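Long-range contacts in glutathione S-transferase omega-like 2 (Saccharomyces cerevisiae, PDB 5LKB), which uses glutathione as a 1-Cys thiol transferase and dehydroascorbate reductase, reducing beta-hydroxyethyl disulfide, dehydroascorbate and dimethylarsinic acid: residues Ala57-Ile65 / Phe186-Thr197; Ser115-Ser123 / Asp340-Arg348. All coordinates share one frame; numbering follows the deposited sequence.

Contact 1 (Ala57-Ile65 / Phe186-Thr197)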
loop_
_atom_site.group_PDB
_atom_site.type_symbol
_atom_site.label_atom_id
_atom_site.label_comp_id
_atom_site.label_asym_id
_atom_site.label_seq_id
_atom_site.Cartn_x
_atom_site.Cartn_y
_atom_site.Cartn_z
ATOM N N ALA A 57 3.246 31.340 -5.506
ATOM C CA ALA A 57 1.891 31.851 -5.329
ATOM C C ALA A 57 1.764 32.725 -4.087
ATOM O O ALA A 57 1.174 33.821 -4.159
ATOM C CB ALA A 57 0.903 30.691 -5.250
ATOM N N LEU A 58 2.263 32.268 -2.947
ATOM C CA LEU A 58 2.071 32.942 -1.668
ATOM C C LEU A 58 2.736 34.314 -1.705
ATOM O O LEU A 58 2.262 35.272 -1.083
ATOM C CB LEU A 58 2.663 32.114 -0.520
ATOM C CG LEU A 58 1.856 30.866 -0.087
ATOM C CD1 LEU A 58 2.638 30.069 0.954
ATOM C CD2 LEU A 58 0.537 31.202 0.504
ATOM N N LYS A 59 3.846 34.413 -2.420
ATOM C CA LYS A 59 4.558 35.686 -2.478
ATOM C C LYS A 59 4.088 36.554 -3.634
ATOM O O LYS A 59 4.682 37.633 -3.854
ATOM C CB LYS A 59 6.065 35.439 -2.524
ATOM C CG LYS A 59 6.681 34.975 -1.163
ATOM C CD LYS A 59 6.553 36.013 -0.077
ATOM C CE LYS A 59 7.664 37.029 -0.222
ATOM N NZ LYS A 59 7.225 38.428 0.244
ATOM N N GLY A 60 3.045 36.139 -4.370
ATOM C CA GLY A 60 2.463 36.996 -5.396
ATOM C C GLY A 60 3.297 37.218 -6.628
ATOM O O GLY A 60 3.287 38.326 -7.192
ATOM N N LEU A 61 4.066 36.229 -7.043
ATOM C CA LEU A 61 5.047 36.320 -8.099
ATOM C C LEU A 61 4.639 35.603 -9.378
ATOM O O LEU A 61 5.471 35.416 -10.271
ATOM C CB LEU A 61 6.419 35.814 -7.603
ATOM C CG LEU A 61 6.990 36.529 -6.412
ATOM C CD1 LEU A 61 8.139 35.769 -5.762
ATOM C CD2 LEU A 61 7.461 37.937 -6.902
ATOM N N THR A 62 3.375 35.244 -9.541
ATOM C CA THR A 62 2.997 34.457 -10.716
ATOM C C THR A 62 3.089 35.248 -12.015
ATOM O O THR A 62 3.390 34.663 -13.058
ATOM C CB THR A 62 1.595 33.837 -10.604
ATOM O OG1 THR A 62 0.597 34.852 -10.434
ATOM C CG2 THR A 62 1.488 32.934 -9.415
ATOM N N SER A 63 2.872 36.570 -11.965
ATOM C CA SER A 63 3.023 37.383 -13.157
ATOM C C SER A 63 4.432 37.927 -13.325
ATOM O O SER A 63 4.705 38.572 -14.335
ATOM C CB SER A 63 2.015 38.554 -13.112
ATOM O OG SER A 63 2.413 39.546 -12.161
ATOM N N VAL A 64 5.298 37.716 -12.348
ATOM C CA VAL A 64 6.672 38.195 -12.382
ATOM C C VAL A 64 7.607 37.140 -12.931
ATOM O O VAL A 64 8.566 37.429 -13.655
ATOM C CB VAL A 64 7.076 38.595 -10.960
ATOM C CG1 VAL A 64 8.552 39.093 -10.942
ATOM C CG2 VAL A 64 6.140 39.607 -10.402
ATOM N N ILE A 65 7.302 35.879 -12.607
ATOM C CA ILE A 65 8.134 34.749 -12.956
ATOM C C ILE A 65 7.235 33.731 -13.645
ATOM O O ILE A 65 6.348 33.155 -13.001
ATOM C CB ILE A 65 8.786 34.156 -11.702
ATOM C CG1 ILE A 65 9.706 35.207 -11.093
ATOM C CG2 ILE A 65 9.560 32.905 -12.039
ATOM C CD1 ILE A 65 10.294 34.824 -9.723
ATOM N N PHE A 186 12.195 40.653 -5.283
ATOM C CA PHE A 186 11.207 40.967 -6.306
ATOM C C PHE A 186 10.152 41.947 -5.787
ATOM O O PHE A 186 9.089 42.130 -6.400
ATOM C CB PHE A 186 10.601 39.660 -6.878
ATOM C CG PHE A 186 11.565 38.896 -7.770
ATOM C CD1 PHE A 186 11.683 39.152 -9.113
ATOM C CD2 PHE A 186 12.264 37.782 -7.270
ATOM C CE1 PHE A 186 12.582 38.399 -9.943
ATOM C CE2 PHE A 186 13.120 37.084 -8.041
ATOM C CZ PHE A 186 13.269 37.347 -9.394
ATOM N N ASP A 187 10.442 42.615 -4.657
ATOM C CA ASP A 187 9.428 43.386 -3.948
ATOM C C ASP A 187 8.904 44.551 -4.784
ATOM O O ASP A 187 7.754 44.951 -4.622
ATOM C CB ASP A 187 9.984 43.975 -2.647
ATOM C CG ASP A 187 10.083 42.969 -1.515
ATOM O OD1 ASP A 187 9.694 41.792 -1.715
ATOM O OD2 ASP A 187 10.554 43.361 -0.419
ATOM N N GLU A 188 9.738 45.101 -5.665
ATOM C CA GLU A 188 9.311 46.209 -6.514
ATOM C C GLU A 188 8.229 45.813 -7.497
ATOM O O GLU A 188 7.591 46.696 -8.090
ATOM C CB GLU A 188 10.487 46.713 -7.357
ATOM C CG GLU A 188 11.713 47.252 -6.662
ATOM C CD GLU A 188 12.907 47.284 -7.635
ATOM O OE1 GLU A 188 13.443 46.185 -8.022
ATOM O OE2 GLU A 188 13.298 48.407 -8.055
ATOM N N PHE A 189 7.989 44.515 -7.690
ATOM C CA PHE A 189 7.099 44.033 -8.747
ATOM C C PHE A 189 5.832 43.338 -8.246
ATOM O O PHE A 189 5.050 42.820 -9.066
ATOM C CB PHE A 189 7.884 43.144 -9.690
ATOM C CG PHE A 189 9.221 43.740 -10.129
ATOM C CD1 PHE A 189 9.279 44.787 -11.030
ATOM C CD2 PHE A 189 10.432 43.246 -9.638
ATOM C CE1 PHE A 189 10.513 45.317 -11.436
ATOM C CE2 PHE A 189 11.660 43.761 -10.054
ATOM C CZ PHE A 189 11.696 44.837 -10.939
ATOM N N VAL A 190 5.598 43.351 -6.942
ATOM C CA VAL A 190 4.421 42.716 -6.349
ATOM C C VAL A 190 3.589 43.778 -5.628
ATOM O O VAL A 190 4.036 44.903 -5.411
ATOM C CB VAL A 190 4.785 41.559 -5.392
ATOM C CG1 VAL A 190 5.679 40.566 -6.093
ATOM C CG2 VAL A 190 5.482 42.047 -4.115
ATOM N N ASP A 191 2.367 43.408 -5.248
ATOM C CA ASP A 191 1.563 44.308 -4.426
ATOM C C ASP A 191 2.020 44.252 -2.962
ATOM O O ASP A 191 2.768 43.356 -2.535
ATOM C CB ASP A 191 0.063 44.023 -4.588
ATOM N N ASP A 192 1.572 45.243 -2.183
ATOM C CA ASP A 192 2.061 45.392 -0.814
ATOM C C ASP A 192 1.628 44.241 0.095
ATOM O O ASP A 192 2.367 43.901 1.025
ATOM C CB ASP A 192 1.605 46.726 -0.224
ATOM C CG ASP A 192 2.361 47.906 -0.793
ATOM O OD1 ASP A 192 3.617 47.865 -0.826
ATOM O OD2 ASP A 192 1.687 48.878 -1.197
ATOM N N ASP A 193 0.451 43.629 -0.143
ATOM C CA ASP A 193 0.012 42.528 0.721
ATOM C C ASP A 193 0.962 41.341 0.609
ATOM O O ASP A 193 1.306 40.710 1.615
ATOM C CB ASP A 193 -1.406 42.093 0.375
ATOM N N HIS A 194 1.420 41.054 -0.611
ATOM C CA HIS A 194 2.384 39.980 -0.838
ATOM C C HIS A 194 3.798 40.362 -0.387
ATOM O O HIS A 194 4.531 39.530 0.170
ATOM C CB HIS A 194 2.341 39.628 -2.316
ATOM C CG HIS A 194 1.089 38.908 -2.718
ATOM N ND1 HIS A 194 0.163 39.454 -3.579
ATOM C CD2 HIS A 194 0.612 37.687 -2.376
ATOM C CE1 HIS A 194 -0.830 38.601 -3.756
ATOM N NE2 HIS A 194 -0.578 37.513 -3.046
ATOM N N LYS A 195 4.199 41.616 -0.616
ATOM C CA LYS A 195 5.492 42.098 -0.143
ATOM C C LYS A 195 5.695 41.827 1.348
ATOM O O LYS A 195 6.779 41.395 1.768
ATOM C CB LYS A 195 5.553 43.599 -0.408
ATOM C CG LYS A 195 6.927 44.160 -0.344
ATOM C CD LYS A 195 6.909 45.617 -0.869
ATOM C CE LYS A 195 8.166 46.367 -0.549
ATOM N NZ LYS A 195 8.314 47.547 -1.481
ATOM N N LYS A 196 4.665 42.089 2.164
ATOM C CA LYS A 196 4.766 41.938 3.614
ATOM C C LYS A 196 4.766 40.473 4.051
ATOM O O LYS A 196 5.262 40.161 5.141
ATOM C CB LYS A 196 3.601 42.648 4.311
ATOM N N THR A 197 4.192 39.569 3.259
ATOM C CA THR A 197 4.233 38.166 3.629
ATOM C C THR A 197 5.692 37.753 3.797
ATOM O O THR A 197 6.534 38.071 2.955
ATOM C CB THR A 197 3.562 37.334 2.533
ATOM O OG1 THR A 197 2.155 37.617 2.485
ATOM C CG2 THR A 197 3.693 35.907 2.813
HETATM O O HOH W 1 0.281 35.544 0.967
HETATM O O HOH W 2 9.553 39.809 0.199
HETATM O O HOH W 3 1.640 40.563 -6.501
#
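A Schellman motif ends helix 47-58 of the thioredoxin-like domain, and its C-prime glycine, Gly60, sets its CA over the face of the His194 ring in a CH-pi contact. Gly60 CA sits 3.6 Å from the centroid of this imidazole, only 13° off the ring normal. Glycine suits this place twice over: its positive phi is easy without a side chain, and a CB would run into the ring. Leu58 O meets the same imidazole at its edge, near CD2. Within the same turn, just before Gly60, Lys59 carries its ammonium to carbonyls at and just beyond the C-terminal end of helix 192-196, NZ donating to Thr197 O at 2.8 Å and to His194 O at 2.9 Å. Bends at chi2 and chi3 (-63° and -82°) fold the chain back onto these acceptors, and a water links NZ to Asp187 OD1. A leucine in its place would probably leave both carbonyls without their charged donor and the end of helix 192-196 less firmly held. Farther on, apolar branches take over: Val64 CG1 reaches Phe186 CD1 at 3.6 Å, and Leu61 CD2 presses on Val190 CG1 at a tight 3.3 Å. Ile65 CD1 rests over one face of the Phe186 ring, 4.1 Å from its centroid.

Contact 2 (Ser115-Ser123 / Asp340-Arg348)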
loop_
_atom_site.group_PDB
_atom_site.type_symbol
_atom_site.label_atom_id
_atom_site.label_comp_id
_atom_site.label_asym_id
_atom_site.label_seq_id
_atom_site.Cartn_x
_atom_site.Cartn_y
_atom_site.Cartn_z
ATOM N N SER A 115 -9.987 6.926 -13.136
ATOM C CA SER A 115 -9.235 6.042 -14.029
ATOM C C SER A 115 -7.866 6.555 -14.565
ATOM O O SER A 115 -7.693 7.716 -14.939
ATOM C CB SER A 115 -10.097 5.651 -15.218
ATOM O OG SER A 115 -9.430 4.678 -16.006
ATOM N N PHE A 116 -6.905 5.644 -14.634
ATOM C CA PHE A 116 -5.608 5.874 -15.264
ATOM C C PHE A 116 -5.319 4.958 -16.453
ATOM O O PHE A 116 -4.391 5.226 -17.221
ATOM C CB PHE A 116 -4.463 5.719 -14.242
ATOM C CG PHE A 116 -4.587 6.614 -13.054
ATOM C CD1 PHE A 116 -4.343 7.980 -13.159
ATOM C CD2 PHE A 116 -4.966 6.098 -11.821
ATOM C CE1 PHE A 116 -4.503 8.817 -12.030
ATOM C CE2 PHE A 116 -5.090 6.885 -10.721
ATOM C CZ PHE A 116 -4.866 8.259 -10.816
ATOM N N ALA A 117 -6.087 3.885 -16.635
ATOM C CA ALA A 117 -5.674 2.869 -17.588
ATOM C C ALA A 117 -5.565 3.371 -19.023
ATOM O O ALA A 117 -4.713 2.865 -19.772
ATOM C CB ALA A 117 -6.645 1.679 -17.521
ATOM N N GLU A 118 -6.385 4.341 -19.410
ATOM C CA GLU A 118 -6.408 4.874 -20.770
ATOM C C GLU A 118 -5.269 5.845 -21.031
ATOM O O GLU A 118 -5.055 6.247 -22.179
ATOM C CB GLU A 118 -7.732 5.620 -21.014
ATOM C CG GLU A 118 -8.978 4.789 -20.673
ATOM C CD GLU A 118 -8.979 3.447 -21.403
ATOM O OE1 GLU A 118 -8.658 3.451 -22.611
ATOM O OE2 GLU A 118 -9.263 2.390 -20.768
ATOM N N ILE A 119 -4.562 6.268 -19.996
ATOM C CA ILE A 119 -3.477 7.236 -20.150
ATOM C C ILE A 119 -2.189 6.444 -20.299
ATOM O O ILE A 119 -1.742 5.796 -19.348
ATOM C CB ILE A 119 -3.401 8.158 -18.931
ATOM C CG1 ILE A 119 -4.728 8.885 -18.737
ATOM C CG2 ILE A 119 -2.233 9.122 -19.130
ATOM C CD1 ILE A 119 -4.860 9.605 -17.483
ATOM N N LYS A 120 -1.573 6.501 -21.474
ATOM C CA LYS A 120 -0.320 5.792 -21.689
ATOM C C LYS A 120 0.852 6.728 -21.323
ATOM O O LYS A 120 0.684 7.946 -21.206
ATOM C CB LYS A 120 -0.182 5.352 -23.147
ATOM C CG LYS A 120 -1.286 4.515 -23.753
ATOM C CD LYS A 120 -1.455 3.260 -23.023
ATOM C CE LYS A 120 -2.613 2.428 -23.646
ATOM N NZ LYS A 120 -3.234 1.429 -22.681
ATOM N N ASN A 121 2.032 6.134 -21.161
ATOM C CA ASN A 121 3.251 6.876 -20.779
ATOM C C ASN A 121 3.685 7.826 -21.860
ATOM O O ASN A 121 4.403 8.790 -21.556
ATOM C CB ASN A 121 4.399 5.944 -20.440
ATOM C CG ASN A 121 4.123 5.136 -19.206
ATOM O OD1 ASN A 121 3.208 5.482 -18.456
ATOM N ND2 ASN A 121 4.853 4.053 -19.002
ATOM N N ASP A 122 3.240 7.616 -23.095
ATOM C CA ASP A 122 3.514 8.572 -24.159
ATOM C C ASP A 122 2.347 9.537 -24.404
ATOM O O ASP A 122 2.265 10.178 -25.465
ATOM C CB ASP A 122 3.978 7.854 -25.425
ATOM C CG ASP A 122 2.937 6.989 -26.012
ATOM O OD1 ASP A 122 1.800 6.943 -25.447
ATOM O OD2 ASP A 122 3.260 6.313 -27.032
ATOM N N SER A 123 1.471 9.705 -23.416
ATOM C CA SER A 123 0.319 10.584 -23.558
ATOM C C SER A 123 0.772 12.000 -23.911
ATOM O O SER A 123 1.775 12.503 -23.361
ATOM C CB SER A 123 -0.488 10.593 -22.260
ATOM O OG SER A 123 -1.671 11.361 -22.381
ATOM N N ASP A 340 -3.079 13.691 -10.288
ATOM C CA ASP A 340 -2.816 12.852 -11.435
ATOM C C ASP A 340 -1.340 12.845 -11.758
ATOM O O ASP A 340 -0.771 11.776 -11.954
ATOM C CB ASP A 340 -3.635 13.268 -12.647
ATOM C CG ASP A 340 -5.141 13.087 -12.441
ATOM O OD1 ASP A 340 -5.567 12.157 -11.772
ATOM O OD2 ASP A 340 -5.918 13.911 -12.920
ATOM N N HIS A 341 -0.721 14.007 -11.791
ATOM C CA HIS A 341 0.715 14.042 -12.049
ATOM C C HIS A 341 1.485 13.295 -10.965
ATOM O O HIS A 341 2.437 12.567 -11.265
ATOM C CB HIS A 341 1.229 15.483 -12.123
ATOM C CG HIS A 341 1.007 16.140 -13.453
ATOM N ND1 HIS A 341 2.037 16.670 -14.210
ATOM C CD2 HIS A 341 -0.127 16.312 -14.167
ATOM C CE1 HIS A 341 1.541 17.110 -15.348
ATOM N NE2 HIS A 341 0.233 16.927 -15.343
ATOM N N ILE A 342 1.108 13.500 -9.701
ATOM C CA ILE A 342 1.759 12.827 -8.584
ATOM C C ILE A 342 1.700 11.304 -8.754
ATOM O O ILE A 342 2.712 10.610 -8.736
ATOM C CB ILE A 342 1.151 13.278 -7.257
ATOM C CG1 ILE A 342 1.558 14.731 -6.940
ATOM C CG2 ILE A 342 1.497 12.364 -6.109
ATOM C CD1 ILE A 342 0.744 15.374 -5.868
ATOM N N LYS A 343 0.483 10.763 -8.873
ATOM C CA LYS A 343 0.369 9.313 -8.921
ATOM C C LYS A 343 0.972 8.713 -10.166
ATOM O O LYS A 343 1.637 7.639 -10.099
ATOM C CB LYS A 343 -1.108 8.885 -8.782
ATOM C CG LYS A 343 -1.655 9.155 -7.368
ATOM C CD LYS A 343 -3.168 8.960 -7.270
ATOM C CE LYS A 343 -3.617 7.537 -7.470
ATOM N NZ LYS A 343 -3.417 6.805 -6.252
ATOM N N LEU A 344 0.719 9.342 -11.313
ATOM C CA LEU A 344 1.269 8.827 -12.562
ATOM C C LEU A 344 2.787 8.889 -12.578
ATOM O O LEU A 344 3.454 7.931 -12.959
ATOM C CB LEU A 344 0.680 9.586 -13.760
ATOM C CG LEU A 344 -0.795 9.333 -14.084
ATOM C CD1 LEU A 344 -1.252 10.404 -15.058
ATOM C CD2 LEU A 344 -0.909 7.913 -14.685
ATOM N N HIS A 345 3.371 10.010 -12.143
ATOM C CA HIS A 345 4.836 10.101 -12.201
ATOM C C HIS A 345 5.494 8.914 -11.521
ATOM O O HIS A 345 6.352 8.222 -12.100
ATOM C CB HIS A 345 5.345 11.386 -11.544
ATOM C CG HIS A 345 6.807 11.331 -11.296
ATOM N ND1 HIS A 345 7.698 11.284 -12.341
ATOM C CD2 HIS A 345 7.533 11.190 -10.156
ATOM C CE1 HIS A 345 8.916 11.092 -11.858
ATOM N NE2 HIS A 345 8.847 11.039 -10.536
ATOM N N TYR A 346 5.166 8.711 -10.241
ATOM C CA TYR A 346 5.910 7.744 -9.474
ATOM C C TYR A 346 5.658 6.341 -9.994
ATOM O O TYR A 346 6.590 5.571 -10.195
ATOM C CB TYR A 346 5.517 7.850 -8.009
ATOM C CG TYR A 346 6.132 9.053 -7.241
ATOM C CD1 TYR A 346 5.494 10.288 -7.204
ATOM C CD2 TYR A 346 7.295 8.902 -6.505
ATOM C CE1 TYR A 346 6.013 11.310 -6.487
ATOM C CE2 TYR A 346 7.854 9.944 -5.798
ATOM C CZ TYR A 346 7.215 11.151 -5.802
ATOM O OH TYR A 346 7.652 12.225 -5.068
ATOM N N THR A 347 4.383 5.995 -10.201
ATOM C CA THR A 347 4.057 4.617 -10.534
ATOM C C THR A 347 4.448 4.241 -11.963
ATOM O O THR A 347 4.709 3.064 -12.245
ATOM C CB THR A 347 2.581 4.343 -10.322
ATOM O OG1 THR A 347 1.811 5.158 -11.194
ATOM C CG2 THR A 347 2.189 4.519 -8.850
ATOM N N ARG A 348 4.456 5.199 -12.881
ATOM C CA ARG A 348 4.803 4.928 -14.271
ATOM C C ARG A 348 6.275 5.111 -14.571
ATOM O O ARG A 348 6.735 4.568 -15.575
ATOM C CB ARG A 348 4.023 5.840 -15.213
ATOM C CG ARG A 348 2.504 5.804 -15.077
ATOM C CD ARG A 348 1.989 4.416 -15.434
ATOM N NE ARG A 348 0.528 4.412 -15.503
ATOM C CZ ARG A 348 -0.194 4.863 -16.517
ATOM N NH1 ARG A 348 0.413 5.324 -17.632
ATOM N NH2 ARG A 348 -1.509 4.915 -16.420
HETATM O O HOH W 4 5.550 2.225 -16.725
#
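Arg348, near the end of helix 339-349, reaches across to the loop 115-123 and ties the all-helical C-terminal domain of this glutathione transferase to a loop of the N-terminal half. Its CB, CG and CD all pass close to Asn121 OD1, CB at 3.4 Å, because the chain bends at chi2 (-64°) and curls around that oxygen. NE turns elsewhere, to Thr359 OG1, and CZ faces Ile119 O. At the tip, NH1 donates to Asn121 OD1 at 2.9 Å, the N-H pointing almost straight at it (160°), and also to Ile119 O at 2.8 Å. NH2 joins it on Ile119 O at 3.1 Å, so two nitrogens grip one carbonyl end-on, and adds a weak bond to Phe116 O. A planar, five-donor group suits a site that offers these three oxygens close to one plane, at the type I turns Phe116-Ile119 and Lys120-Ser123. Leu344 CD2 lies over one guanidinium face, toward its rim. Alongside, the Phe116 ring packs against the helix, with CD1 3.8 Å from Leu344 CD2 and CE2 3.6 Å from the methylene CE of Lys343, whose ammonium has its main partner in Pro360. The backbone of Phe116 also bonds Glu236 of the second subunit. The guanidinium, expected to stay protonated, meets neutral oxygens in this loop, so its bonds are charge-assisted without being salt bridges, and its charge would probably polarise Ile119 O and Asn121 OD1.

How the contacts relate
Contacts 1 and 2 lie on opposite sides of the chain's centre, their own centres 34 Å apart and their nearest atoms about 15 Å apart, so neither touches the other. In sequence they interleave: loop 115-123 falls between the two segments of contact 1, and helix 339-349 comes after both. Contact 1 lies away from the annotated glutathione sites, although helix 47-58, whose end it packs, follows directly after the nucleophile Cys46. Contact 2 lies closer to the glutathione site, judged by Trp79: the side chain of Leu344 is about 10 Å from that of this glutathione-binding residue, and the neighbouring His345 packs on Ala45. Contact 2 also borders the second subunit, whereas no other chain of the dimer touches contact 1.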